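Local coordinates for protein Poly(A) ribonuclease POP2 (Saccharomyces cerevisiae, PDB 1UOC) that degrades poly(A) RNA from its 3' end in vitro and is a probable catalytic subunit of the CCR4-NOT deadenylase complex that turns over mRNA, at residues V16-K21 / T99-F104; V41-E46 / L81-S86; S155-T160 / N196-N201. One frame throughout, in Å; residues are numbered along the deposited sequence.

Contact 1 of 3, residues V16-K21 / T99-F104; sequences VRDVWK and TWQFNF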
loop_
_atom_site.group_PDB
_atom_site.type_symbol
_atom_site.label_atom_id
_atom_site.label_comp_id
_atom_site.label_asym_id
_atom_site.label_seq_id
_atom_site.Cartn_x
_atom_site.Cartn_y
_atom_site.Cartn_z
ATOM N N VAL A 16 10.943 -2.714 10.234
ATOM C CA VAL A 16 10.447 -1.537 9.524
ATOM C C VAL A 16 11.317 -0.309 9.787
ATOM O O VAL A 16 11.452 0.122 10.931
ATOM C CB VAL A 16 9.009 -1.180 9.956
ATOM C CG1 VAL A 16 8.542 0.056 9.209
ATOM C CG2 VAL A 16 8.071 -2.339 9.702
ATOM N N ARG A 17 11.906 0.265 8.743
ATOM C CA ARG A 17 12.730 1.449 8.937
ATOM C C ARG A 17 11.846 2.681 8.893
ATOM O O ARG A 17 11.107 2.882 7.929
ATOM C CB ARG A 17 13.793 1.583 7.849
ATOM C CG ARG A 17 14.482 2.949 7.859
ATOM C CD ARG A 17 15.743 2.948 8.711
ATOM N NE ARG A 17 16.895 2.440 7.964
ATOM C CZ ARG A 17 17.762 1.545 8.430
ATOM N NH1 ARG A 17 17.619 1.051 9.650
ATOM N NH2 ARG A 17 18.770 1.131 7.672
ATOM N N ASP A 18 11.917 3.488 9.946
ATOM C CA ASP A 18 11.150 4.716 10.022
ATOM C C ASP A 18 11.884 5.765 9.208
ATOM O O ASP A 18 13.118 5.843 9.245
ATOM C CB ASP A 18 11.028 5.196 11.466
ATOM C CG ASP A 18 9.723 4.786 12.104
ATOM O OD1 ASP A 18 8.655 5.254 11.647
ATOM O OD2 ASP A 18 9.761 3.991 13.065
ATOM N N VAL A 19 11.126 6.550 8.456
ATOM C CA VAL A 19 11.710 7.597 7.639
ATOM C C VAL A 19 11.096 8.935 8.041
ATOM O O VAL A 19 9.880 9.046 8.224
ATOM C CB VAL A 19 11.457 7.345 6.128
ATOM C CG1 VAL A 19 12.300 8.296 5.288
ATOM C CG2 VAL A 19 11.785 5.896 5.770
ATOM N N TRP A 20 11.965 9.930 8.207
ATOM C CA TRP A 20 11.577 11.286 8.565
ATOM C C TRP A 20 12.297 12.165 7.560
ATOM O O TRP A 20 12.887 11.647 6.621
ATOM C CB TRP A 20 12.013 11.623 10.002
ATOM C CG TRP A 20 11.450 10.666 11.006
ATOM C CD1 TRP A 20 11.989 9.468 11.385
ATOM C CD2 TRP A 20 10.186 10.762 11.672
ATOM N NE1 TRP A 20 11.139 8.813 12.238
ATOM C CE2 TRP A 20 10.024 9.581 12.431
ATOM C CE3 TRP A 20 9.175 11.723 11.697
ATOM C CZ2 TRP A 20 8.893 9.336 13.208
ATOM C CZ3 TRP A 20 8.044 11.486 12.471
ATOM C CH2 TRP A 20 7.912 10.298 13.217
ATOM N N LYS A 21 12.246 13.480 7.738
ATOM C CA LYS A 21 12.905 14.386 6.805
ATOM C C LYS A 21 14.419 14.153 6.763
ATOM O O LYS A 21 15.047 14.294 5.714
ATOM C CB LYS A 21 12.609 15.843 7.187
ATOM C CG LYS A 21 13.105 16.881 6.179
ATOM C CD LYS A 21 12.711 18.307 6.599
ATOM C CE LYS A 21 13.278 19.368 5.636
ATOM N NZ LYS A 21 12.684 19.300 4.260
ATOM N N THR A 99 11.416 -2.623 4.336
ATOM C CA THR A 99 10.108 -2.023 4.569
ATOM C C THR A 99 10.350 -0.661 5.182
ATOM O O THR A 99 11.197 -0.510 6.055
ATOM C CB THR A 99 9.248 -2.873 5.531
ATOM O OG1 THR A 99 9.010 -4.151 4.946
ATOM C CG2 THR A 99 7.885 -2.196 5.774
ATOM N N TRP A 100 9.597 0.327 4.726
ATOM C CA TRP A 100 9.762 1.686 5.198
ATOM C C TRP A 100 8.429 2.252 5.627
ATOM O O TRP A 100 7.382 1.888 5.083
ATOM C CB TRP A 100 10.307 2.561 4.063
ATOM C CG TRP A 100 11.709 2.211 3.636
ATOM C CD1 TRP A 100 12.870 2.747 4.116
ATOM C CD2 TRP A 100 12.091 1.190 2.704
ATOM N NE1 TRP A 100 13.949 2.123 3.544
ATOM C CE2 TRP A 100 13.502 1.158 2.676
ATOM C CE3 TRP A 100 11.375 0.293 1.898
ATOM C CZ2 TRP A 100 14.217 0.265 1.868
ATOM C CZ3 TRP A 100 12.081 -0.593 1.098
ATOM C CH2 TRP A 100 13.492 -0.603 1.090
ATOM N N GLN A 101 8.481 3.145 6.608
ATOM C CA GLN A 101 7.298 3.834 7.078
ATOM C C GLN A 101 7.637 5.300 6.996
ATOM O O GLN A 101 8.384 5.815 7.820
ATOM C CB GLN A 101 6.938 3.484 8.519
ATOM C CG GLN A 101 5.622 4.155 8.942
ATOM C CD GLN A 101 5.137 3.717 10.311
ATOM O OE1 GLN A 101 5.595 4.212 11.329
ATOM N NE2 GLN A 101 4.208 2.783 10.333
ATOM N N PHE A 102 7.100 5.966 5.984
ATOM C CA PHE A 102 7.343 7.382 5.810
ATOM C C PHE A 102 6.377 8.171 6.693
ATOM O O PHE A 102 5.167 7.956 6.659
ATOM C CB PHE A 102 7.158 7.765 4.339
ATOM C CG PHE A 102 8.089 7.038 3.395
ATOM C CD1 PHE A 102 7.755 5.779 2.893
ATOM C CD2 PHE A 102 9.294 7.609 3.014
ATOM C CE1 PHE A 102 8.610 5.103 2.025
ATOM C CE2 PHE A 102 10.162 6.942 2.145
ATOM C CZ PHE A 102 9.815 5.683 1.650
ATOM N N ASN A 103 6.920 9.080 7.493
ATOM C CA ASN A 103 6.108 9.894 8.393
ATOM C C ASN A 103 6.062 11.318 7.830
ATOM O O ASN A 103 7.095 11.944 7.612
ATOM C CB ASN A 103 6.723 9.856 9.790
ATOM C CG ASN A 103 6.839 8.433 10.341
ATOM O OD1 ASN A 103 7.895 7.799 10.258
ATOM N ND2 ASN A 103 5.748 7.927 10.896
ATOM N N PHE A 104 4.861 11.824 7.572
ATOM C CA PHE A 104 4.727 13.147 6.976
ATOM C C PHE A 104 4.502 14.286 7.953
ATOM O O PHE A 104 4.048 14.079 9.086
ATOM C CB PHE A 104 3.612 13.140 5.931
ATOM C CG PHE A 104 3.865 12.203 4.793
ATOM C CD1 PHE A 104 3.380 10.902 4.820
ATOM C CD2 PHE A 104 4.620 12.611 3.699
ATOM C CE1 PHE A 104 3.640 10.013 3.765
ATOM C CE2 PHE A 104 4.889 11.733 2.643
ATOM C CZ PHE A 104 4.397 10.431 2.678
#
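V16 splits its methyls: CG1 lies against Q101 CB at 3.8 Å, while CG2 meets the methyl of T99. The two strands run parallel, with 17-19 outermost in the mixed sheet. R17 N gives its hydrogen to T99 O at 2.9 Å, and R17 O takes that of Q101 N. The CB of R17 lies obliquely by the W100 ring, but its bent chain carries the guanidinium away to E27, which also accepts from the indole N-H of W100. V19 repeats the backbone pairing, to Q101 O and from N103 N; its CG2 comes to the edge of W100 at CD1 (3.7 Å) and lies over one face of F102. With CG anti to its carbonyl carbon (chi1 -57°), W20 puts one face of its indole over N103, a CH-pi contact in which N103 CB stands 3.6 Å from the centroid of the six-membered ring, the stacked amide tilted only 12° from the ring plane. A serine in place of W20 would probably leave one side of the N103 side chain uncovered and H131 without its edge-to-face partner. Backbone bonds set the register, while contacts around aromatic rings fill one side and the end of the pair.

Contact 2 of 3, residues V41-E46 / L81-S86; sequences VSISTE and LGLSLS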
loop_
_atom_site.group_PDB
_atom_site.type_symbol
_atom_site.label_atom_id
_atom_site.label_comp_id
_atom_site.label_asym_id
_atom_site.label_seq_id
_atom_site.Cartn_x
_atom_site.Cartn_y
_atom_site.Cartn_z
ATOM N N VAL A 41 6.298 -4.226 -4.992
ATOM C CA VAL A 41 6.130 -3.157 -4.013
ATOM C C VAL A 41 4.705 -3.095 -3.457
ATOM O O VAL A 41 3.739 -2.993 -4.218
ATOM C CB VAL A 41 6.403 -1.781 -4.666
ATOM C CG1 VAL A 41 6.586 -0.701 -3.598
ATOM C CG2 VAL A 41 7.619 -1.880 -5.562
ATOM N N SER A 42 4.575 -3.143 -2.136
ATOM C CA SER A 42 3.258 -3.047 -1.508
ATOM C C SER A 42 3.167 -1.654 -0.894
ATOM O O SER A 42 4.185 -1.062 -0.523
ATOM C CB SER A 42 3.106 -4.085 -0.409
ATOM O OG SER A 42 4.076 -3.850 0.594
ATOM N N ILE A 43 1.954 -1.131 -0.802
ATOM C CA ILE A 43 1.748 0.186 -0.226
ATOM C C ILE A 43 0.567 0.218 0.736
ATOM O O ILE A 43 -0.439 -0.459 0.539
ATOM C CB ILE A 43 1.523 1.252 -1.323
ATOM C CG1 ILE A 43 1.229 2.607 -0.672
ATOM C CG2 ILE A 43 0.389 0.817 -2.258
ATOM C CD1 ILE A 43 0.928 3.700 -1.657
ATOM N N SER A 44 0.705 1.018 1.782
ATOM C CA SER A 44 -0.341 1.180 2.776
ATOM C C SER A 44 -0.343 2.648 3.188
ATOM O O SER A 44 0.678 3.340 3.088
ATOM C CB SER A 44 -0.085 0.292 3.987
ATOM O OG SER A 44 -1.237 0.278 4.807
ATOM N N THR A 45 -1.488 3.130 3.645
ATOM C CA THR A 45 -1.582 4.530 4.009
ATOM C C THR A 45 -2.406 4.775 5.253
ATOM O O THR A 45 -3.218 3.948 5.671
ATOM C CB THR A 45 -2.219 5.341 2.888
ATOM O OG1 THR A 45 -3.556 4.862 2.689
ATOM C CG2 THR A 45 -1.419 5.205 1.595
ATOM N N GLU A 46 -2.179 5.937 5.836
ATOM C CA GLU A 46 -2.894 6.345 7.019
ATOM C C GLU A 46 -3.176 7.822 6.807
ATOM O O GLU A 46 -2.259 8.643 6.717
ATOM C CB GLU A 46 -2.039 6.109 8.266
ATOM C CG GLU A 46 -2.789 6.311 9.579
ATOM C CD GLU A 46 -4.036 5.454 9.676
ATOM O OE1 GLU A 46 -3.917 4.211 9.678
ATOM O OE2 GLU A 46 -5.144 6.024 9.744
ATOM N N LEU A 81 2.760 6.484 5.557
ATOM C CA LEU A 81 2.668 5.674 4.361
ATOM C C LEU A 81 3.766 4.618 4.397
ATOM O O LEU A 81 4.921 4.924 4.653
ATOM C CB LEU A 81 2.790 6.557 3.114
ATOM C CG LEU A 81 2.664 5.916 1.729
ATOM C CD1 LEU A 81 2.321 6.992 0.705
ATOM C CD2 LEU A 81 3.961 5.206 1.341
ATOM N N GLY A 82 3.395 3.368 4.155
ATOM C CA GLY A 82 4.374 2.298 4.158
ATOM C C GLY A 82 4.645 1.701 2.785
ATOM O O GLY A 82 3.753 1.626 1.946
ATOM N N LEU A 83 5.893 1.302 2.547
ATOM C CA LEU A 83 6.291 0.659 1.293
ATOM C C LEU A 83 7.157 -0.525 1.675
ATOM O O LEU A 83 8.044 -0.410 2.515
ATOM C CB LEU A 83 7.124 1.585 0.394
ATOM C CG LEU A 83 6.462 2.763 -0.316
ATOM C CD1 LEU A 83 7.505 3.432 -1.217
ATOM C CD2 LEU A 83 5.253 2.291 -1.133
ATOM N N SER A 84 6.888 -1.671 1.069
ATOM C CA SER A 84 7.672 -2.856 1.344
ATOM C C SER A 84 8.085 -3.430 -0.010
ATOM O O SER A 84 7.302 -3.396 -0.968
ATOM C CB SER A 84 6.840 -3.874 2.127
ATOM O OG SER A 84 7.685 -4.805 2.775
ATOM N N LEU A 85 9.314 -3.937 -0.084
ATOM C CA LEU A 85 9.831 -4.513 -1.322
ATOM C C LEU A 85 10.263 -5.961 -1.169
ATOM O O LEU A 85 10.765 -6.362 -0.110
ATOM C CB LEU A 85 11.036 -3.701 -1.797
ATOM C CG LEU A 85 10.821 -2.514 -2.728
ATOM C CD1 LEU A 85 9.788 -1.581 -2.149
ATOM C CD2 LEU A 85 12.158 -1.795 -2.906
ATOM N N SER A 86 10.073 -6.740 -2.226
ATOM C CA SER A 86 10.494 -8.136 -2.261
ATOM C C SER A 86 10.433 -8.598 -3.713
ATOM O O SER A 86 9.925 -7.874 -4.576
ATOM C CB SER A 86 9.578 -9.024 -1.421
ATOM O OG SER A 86 8.410 -9.370 -2.162
#
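The carbonyl oxygen of S44 takes G82 N at 2.9 Å, the shortest hydrogen bond of the pair, and also receives a CA-H...O contact from L81. G82 N does not sit on a lone pair; it approaches from above the carbonyl plane. S44 N returns the bond to G82 O, and S42 and S84 exchange a second pair, with S42 N to S84 O at 3.0 Å lying in the carbonyl plane. These are the hydrogen-bonded pairs of an antiparallel ladder, a central antiparallel pairing of the RNase H-like sheet found in DEDD nucleases. Its strand 40-48 carries S44 and E46, both predicted to bind the catalytic metal with D166 and Q250. On the S44 face G82 brings no side chain, and S44 packs against Q250. S42 OG, wedged between its own N and carbonyl carbon (chi1 62°), comes within 3.2 Å of S84 CB and bonds to S251 O in helix 247-264. S84 OG turns instead to T99 and K92. The opposite face is mostly apolar. L85 CD1 lies beside V41 CG1 at 3.6 Å, both side chains pointing the same way, and L83 CD2 reaches I43 CB at 3.9 Å. T45 sets its methyl across L81 CG at 4.1 Å, while its OG1 bonds D166 OD1.

Contact 3 of 3, residues S155-T160 / N196-N201; sequences SVTWIT and NFYDLN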
loop_
_atom_site.group_PDB
_atom_site.type_symbol
_atom_site.label_atom_id
_atom_site.label_comp_id
_atom_site.label_asym_id
_atom_site.label_seq_id
_atom_site.Cartn_x
_atom_site.Cartn_y
_atom_site.Cartn_z
ATOM N N SER A 155 7.825 -3.728 -15.238
ATOM C CA SER A 155 8.638 -4.797 -14.659
ATOM C C SER A 155 8.500 -4.728 -13.136
ATOM O O SER A 155 9.034 -5.563 -12.414
ATOM C CB SER A 155 10.115 -4.681 -15.079
ATOM O OG SER A 155 10.710 -3.485 -14.617
ATOM N N VAL A 156 7.773 -3.714 -12.675
ATOM C CA VAL A 156 7.506 -3.498 -11.261
ATOM C C VAL A 156 6.024 -3.805 -11.032
ATOM O O VAL A 156 5.146 -3.279 -11.723
ATOM C CB VAL A 156 7.802 -2.032 -10.840
ATOM C CG1 VAL A 156 7.317 -1.785 -9.414
ATOM C CG2 VAL A 156 9.288 -1.754 -10.923
ATOM N N THR A 157 5.761 -4.653 -10.048
ATOM C CA THR A 157 4.407 -5.067 -9.704
ATOM C C THR A 157 3.967 -4.413 -8.396
ATOM O O THR A 157 4.582 -4.621 -7.352
ATOM C CB THR A 157 4.348 -6.600 -9.541
ATOM O OG1 THR A 157 4.735 -7.223 -10.771
ATOM C CG2 THR A 157 2.956 -7.058 -9.158
ATOM N N TRP A 158 2.909 -3.613 -8.445
ATOM C CA TRP A 158 2.415 -2.967 -7.228
ATOM C C TRP A 158 1.354 -3.823 -6.569
ATOM O O TRP A 158 0.521 -4.420 -7.243
ATOM C CB TRP A 158 1.834 -1.584 -7.526
ATOM C CG TRP A 158 2.870 -0.504 -7.708
ATOM C CD1 TRP A 158 3.538 -0.182 -8.853
ATOM C CD2 TRP A 158 3.324 0.415 -6.711
ATOM N NE1 TRP A 158 4.376 0.887 -8.635
ATOM C CE2 TRP A 158 4.265 1.272 -7.326
ATOM C CE3 TRP A 158 3.026 0.598 -5.353
ATOM C CZ2 TRP A 158 4.915 2.299 -6.628
ATOM C CZ3 TRP A 158 3.677 1.626 -4.649
ATOM C CH2 TRP A 158 4.611 2.460 -5.291
ATOM N N ILE A 159 1.393 -3.877 -5.244
ATOM C CA ILE A 159 0.452 -4.664 -4.445
ATOM C C ILE A 159 -0.296 -3.709 -3.528
ATOM O O ILE A 159 0.322 -2.901 -2.833
ATOM C CB ILE A 159 1.191 -5.708 -3.575
ATOM C CG1 ILE A 159 2.057 -6.603 -4.463
ATOM C CG2 ILE A 159 0.184 -6.544 -2.773
ATOM C CD1 ILE A 159 1.265 -7.413 -5.480
ATOM N N THR A 160 -1.621 -3.805 -3.523
ATOM C CA THR A 160 -2.445 -2.929 -2.714
ATOM C C THR A 160 -3.570 -3.708 -2.065
ATOM O O THR A 160 -3.822 -4.862 -2.412
ATOM C CB THR A 160 -3.050 -1.823 -3.591
ATOM O OG1 THR A 160 -3.804 -0.923 -2.772
ATOM C CG2 THR A 160 -3.969 -2.440 -4.654
ATOM N N ASN A 196 1.370 -2.312 -13.780
ATOM C CA ASN A 196 1.310 -3.695 -13.307
ATOM C C ASN A 196 0.970 -3.689 -11.822
ATOM O O ASN A 196 1.832 -3.440 -10.985
ATOM C CB ASN A 196 2.675 -4.360 -13.554
ATOM C CG ASN A 196 2.664 -5.853 -13.311
ATOM O OD1 ASN A 196 1.661 -6.428 -12.890
ATOM N ND2 ASN A 196 3.797 -6.493 -13.573
ATOM N N PHE A 197 -0.285 -3.949 -11.479
ATOM C CA PHE A 197 -0.636 -3.929 -10.071
ATOM C C PHE A 197 -1.776 -4.859 -9.688
ATOM O O PHE A 197 -2.574 -5.278 -10.524
ATOM C CB PHE A 197 -0.935 -2.484 -9.631
ATOM C CG PHE A 197 -2.349 -2.029 -9.892
ATOM C CD1 PHE A 197 -3.381 -2.404 -9.041
ATOM C CD2 PHE A 197 -2.641 -1.203 -10.971
ATOM C CE1 PHE A 197 -4.683 -1.969 -9.254
ATOM C CE2 PHE A 197 -3.944 -0.756 -11.199
ATOM C CZ PHE A 197 -4.968 -1.141 -10.337
ATOM N N TYR A 198 -1.833 -5.197 -8.409
ATOM C CA TYR A 198 -2.882 -6.070 -7.903
ATOM C C TYR A 198 -3.508 -5.565 -6.615
ATOM O O TYR A 198 -2.841 -4.973 -5.770
ATOM C CB TYR A 198 -2.346 -7.474 -7.630
ATOM C CG TYR A 198 -1.938 -8.238 -8.859
ATOM C CD1 TYR A 198 -0.705 -8.012 -9.468
ATOM C CD2 TYR A 198 -2.798 -9.179 -9.431
ATOM C CE1 TYR A 198 -0.336 -8.711 -10.627
ATOM C CE2 TYR A 198 -2.441 -9.879 -10.582
ATOM C CZ TYR A 198 -1.212 -9.642 -11.176
ATOM O OH TYR A 198 -0.868 -10.330 -12.317
ATOM N N ASP A 199 -4.806 -5.788 -6.484
ATOM C CA ASP A 199 -5.508 -5.430 -5.265
ATOM C C ASP A 199 -5.658 -6.791 -4.583
ATOM O O ASP A 199 -6.497 -7.607 -4.980
ATOM C CB ASP A 199 -6.893 -4.860 -5.553
ATOM C CG ASP A 199 -7.577 -4.381 -4.296
ATOM O OD1 ASP A 199 -7.385 -5.026 -3.241
ATOM O OD2 ASP A 199 -8.307 -3.368 -4.355
ATOM N N LEU A 200 -4.821 -7.047 -3.583
ATOM C CA LEU A 200 -4.848 -8.316 -2.876
ATOM C C LEU A 200 -6.217 -8.589 -2.263
ATOM O O LEU A 200 -6.656 -9.733 -2.200
ATOM C CB LEU A 200 -3.765 -8.328 -1.790
ATOM C CG LEU A 200 -3.657 -9.587 -0.931
ATOM C CD1 LEU A 200 -3.595 -10.808 -1.815
ATOM C CD2 LEU A 200 -2.427 -9.482 -0.059
ATOM N N ASN A 201 -6.885 -7.536 -1.814
ATOM C CA ASN A 201 -8.205 -7.661 -1.215
ATOM C C ASN A 201 -9.162 -8.288 -2.235
ATOM O O ASN A 201 -9.940 -9.195 -1.931
ATOM C CB ASN A 201 -8.692 -6.268 -0.795
ATOM C CG ASN A 201 -10.130 -6.268 -0.328
ATOM O OD1 ASN A 201 -11.050 -6.457 -1.121
ATOM N ND2 ASN A 201 -10.334 -6.067 0.968
HETATM O O HOH W 1 3.618 -1.053 -11.958
#
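W158 and F197 meet at their beta carbons, CB to CB 3.6 Å, on one face of a parallel strand pair, and from there their rings diverge: W158 packs on V41 and I43, F197 on helix 183-193. Further along the same face, T160 CG2 is pushed between its own backbone N and carbonyl carbon and packs on D199, 3.4 Å from its CA. On the other face I159 CD1 approaches Y198 CB, and the methyl of T157 comes to the edge of the tyrosine ring, CG2 to CD1 3.8 Å. I159 and L200 both lie on F258 of helix 247-264. The pair forms one edge of the sheet, joined through helices 165-174 and 183-193, and T160 lies about 4 Å, side chain to side chain, from D166, a predicted metal ligand. W158 N bonds N196 O in the carbonyl plane, and Y198 N then meets W158 O at 2.7 Å, nearly along the C=O axis. T160 N bonds Y198 O, and T160 O takes L200 N, carrying the ladder into helix 200-207. D199 is the N-cap of that helix: its OD1 accepts a weak bond from N201 N (2.9 Å) and others from L202 N and H162 N, while OD2 takes A163 N. At the opposite end N196 ND2 lies 3.0 Å from T157 OG1, but the angle is poor, and the amide bonds D154 O instead. A water bridges the two segments just ahead of the strands, bonded to V156 O (2.7 Å) and accepting from N196 N. With several N-H groups and a helix N terminus converging on it, the buried carboxylate of D199 is likely to be stabilised as an anion, tying the helix start to the loop after strand 157-160.

Overall arrangement
From the N terminus, the chain lays down strand 17-19 first, and contact 1 closes the longest loop when strand 99-103 returns beside it. Within that loop lie helix 24-34 and both strands of contact 2, which closes a shorter loop around helix 61-73. Contact 3 follows in series, bringing 155-160 and 196-201 together across helices 165-174 and 183-193. All three belong to one mixed sheet. Contacts 1 and 2 join where strands 99-103 and 77-86 pair, with F102 N bonded to L81 O; contacts 2 and 3 join where V41 bonds T157 and I159. Contacts 1 and 3 do not touch: they tie down the two rims, on opposite sides of the chain's centre.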